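Putative hydrolase (Chloroflexus aurantiacus J-10-fl, PDB 3CMN) is of unconfirmed function but probably acts as a zincin-like metallopeptidase, hydrolysing peptide bonds, and has a largely helical, novel fold. Local coordinates at residues F283-I286 / E287-I290. Residues are numbered along the deposited sequence; the frame is centred on the assembly and turned at random.
Sequences FNQI and EQQI
Over one face of the F283 ring lies CG of E287, 4.2 Å from the ring centroid and 30° off the normal, an off-centre CH-pi contact. The E287 carboxylate is tilted 49° to the ring and brings OE2 obliquely to 3.6 Å from CZ of F283. CG of F283 lies anti to the backbone N (chi1 -166°), which carries the ring out from the flank of the helix, and E287, one turn on, folds back to meet it; its bend at chi2 then turns the carboxylate toward the ring. The ring also touches N273 and R277 of helix 248-279. With an alanine at F283, CG of E287 would probably lose the ring it packs on and a gap would open between E287 and helix 248-279, leaving W180 to hold the carboxylate. This is the i to i+4 pairing of an alpha-helix, in the first turns of helix 283-307: E287 N binds F283 O at 3.0 Å and Q289 N binds Q285 O at 2.9 Å, both nearly straight. OE2 of E287 accepts a hydrogen bond from NE1 of W180, on helix 174-193, which also carries an HExxH sequence consistent with a zincin site; no metal is bound there. On the buried side I286 and I290 stand one turn apart and touch lightly, CG2 of I286 4.3 Å from CB of I290, and both pack on W180.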
ATOM      1  N   PHE A 283      13.494   7.823  14.361  1.00 47.58           N
ATOM      2  CA  PHE A 283      12.106   7.938  13.924  1.00 48.89           C
ATOM      3  C   PHE A 283      11.711   9.326  13.427  1.00 49.75           C
ATOM      4  O   PHE A 283      11.213   9.473  12.308  1.00 49.53           O
ATOM      5  CB  PHE A 283      11.153   7.533  15.048  1.00 50.01           C
ATOM      6  CG  PHE A 283       9.739   7.295  14.584  1.00 51.57           C
ATOM      7  CD1 PHE A 283       9.373   6.066  14.033  1.00 52.32           C
ATOM      8  CD2 PHE A 283       8.779   8.304  14.671  1.00 51.98           C
ATOM      9  CE1 PHE A 283       8.070   5.840  13.576  1.00 52.48           C
ATOM     10  CE2 PHE A 283       7.472   8.094  14.218  1.00 52.34           C
ATOM     11  CZ  PHE A 283       7.118   6.859  13.671  1.00 52.48           C
ATOM     12  N   ASN A 284      11.910  10.344  14.257  1.00 51.04           N
ATOM     13  CA  ASN A 284      11.553  11.697  13.855  1.00 52.33           C
ATOM     14  C   ASN A 284      12.307  12.055  12.584  1.00 51.75           C
ATOM     15  O   ASN A 284      11.720  12.612  11.650  1.00 51.62           O
ATOM     16  CB  ASN A 284      11.872  12.693  14.972  1.00 54.68           C
ATOM     17  CG  ASN A 284      11.002  12.483  16.205  1.00 57.46           C
ATOM     18  OD1 ASN A 284       9.774  12.523  16.129  1.00 59.03           O
ATOM     19  ND2 ASN A 284      11.639  12.253  17.348  1.00 60.03           N
ATOM     20  N   GLN A 285      13.594  11.713  12.543  1.00 50.73           N
ATOM     21  CA  GLN A 285      14.438  11.983  11.382  1.00 50.21           C
ATOM     22  C   GLN A 285      13.831  11.416  10.096  1.00 49.28           C
ATOM     23  O   GLN A 285      13.697  12.124   9.088  1.00 49.14           O
ATOM     24  CB  GLN A 285      15.828  11.362  11.581  1.00 50.80           C
ATOM     25  CG  GLN A 285      16.807  12.180  12.430  1.00 53.28           C
ATOM     26  CD  GLN A 285      16.402  12.286  13.892  1.00 53.80           C
ATOM     27  OE1 GLN A 285      16.163  11.279  14.554  1.00 52.92           O
ATOM     28  NE2 GLN A 285      16.334  13.514  14.403  1.00 54.08           N
ATOM     29  N   ILE A 286      13.472  10.134  10.143  1.00 48.09           N
ATOM     30  CA  ILE A 286      12.901   9.440   8.991  1.00 46.97           C
ATOM     31  C   ILE A 286      11.606  10.081   8.520  1.00 47.67           C
ATOM     32  O   ILE A 286      11.489  10.470   7.356  1.00 45.80           O
ATOM     33  CB  ILE A 286      12.642   7.942   9.311  1.00 44.70           C
ATOM     34  CG1 ILE A 286      13.949   7.263   9.720  1.00 42.57           C
ATOM     35  CG2 ILE A 286      12.062   7.235   8.095  1.00 42.53           C
ATOM     36  CD1 ILE A 286      13.764   5.857  10.225  1.00 41.30           C
ATOM     37  N   GLU A 287      10.637  10.187   9.423  1.00 49.73           N
ATOM     38  CA  GLU A 287       9.356  10.787   9.081  1.00 52.51           C
ATOM     39  C   GLU A 287       9.582  12.103   8.348  1.00 53.05           C
ATOM     40  O   GLU A 287       8.900  12.397   7.366  1.00 53.41           O
ATOM     41  CB  GLU A 287       8.517  11.019  10.341  1.00 53.74           C
ATOM     42  CG  GLU A 287       7.937   9.745  10.970  1.00 56.75           C
ATOM     43  CD  GLU A 287       7.196   8.861   9.963  1.00 58.92           C
ATOM     44  OE1 GLU A 287       6.654   9.394   8.971  1.00 58.95           O
ATOM     45  OE2 GLU A 287       7.143   7.629  10.170  1.00 59.89           O
ATOM     46  N   GLN A 288      10.560  12.876   8.813  1.00 54.21           N
ATOM     47  CA  GLN A 288      10.892  14.160   8.195  1.00 54.50           C
ATOM     48  C   GLN A 288      11.389  13.958   6.771  1.00 53.22           C
ATOM     49  O   GLN A 288      10.832  14.508   5.818  1.00 52.53           O
ATOM     50  CB  GLN A 288      11.990  14.866   8.985  1.00 56.82           C
ATOM     51  CG  GLN A 288      11.634  15.165  10.416  1.00 60.92           C
ATOM     52  CD  GLN A 288      12.812  15.715  11.182  1.00 63.82           C
ATOM     53  OE1 GLN A 288      13.368  16.754  10.822  1.00 64.83           O
ATOM     54  NE2 GLN A 288      13.209  15.016  12.242  1.00 65.82           N
ATOM     55  N   GLN A 289      12.450  13.167   6.646  1.00 51.85           N
ATOM     56  CA  GLN A 289      13.077  12.867   5.360  1.00 51.42           C
ATOM     57  C   GLN A 289      12.187  12.155   4.340  1.00 49.99           C
ATOM     58  O   GLN A 289      12.206  12.468   3.151  1.00 49.27           O
ATOM     59  CB  GLN A 289      14.329  12.011   5.594  1.00 51.38           C
ATOM     60  CG  GLN A 289      15.453  12.743   6.287  1.00 51.39           C
ATOM     61  CD  GLN A 289      16.036  13.831   5.418  1.00 50.93           C
ATOM     62  OE1 GLN A 289      16.722  13.554   4.432  1.00 52.23           O
ATOM     63  NE2 GLN A 289      15.759  15.076   5.765  1.00 50.03           N
ATOM     64  N   ILE A 290      11.414  11.190   4.814  1.00 49.79           N
ATOM     65  CA  ILE A 290      10.554  10.403   3.946  1.00 49.55           C
ATOM     66  C   ILE A 290       9.269  11.123   3.495  1.00 48.86           C
ATOM     67  O   ILE A 290       8.544  10.635   2.629  1.00 48.72           O
ATOM     68  CB  ILE A 290      10.211   9.060   4.647  1.00 47.97           C
ATOM     69  CG1 ILE A 290       9.829   8.013   3.609  1.00 48.17           C
ATOM     70  CG2 ILE A 290       9.105   9.262   5.659  1.00 48.77           C
ATOM     71  CD1 ILE A 290      10.935   7.728   2.594  1.00 45.62           C
TER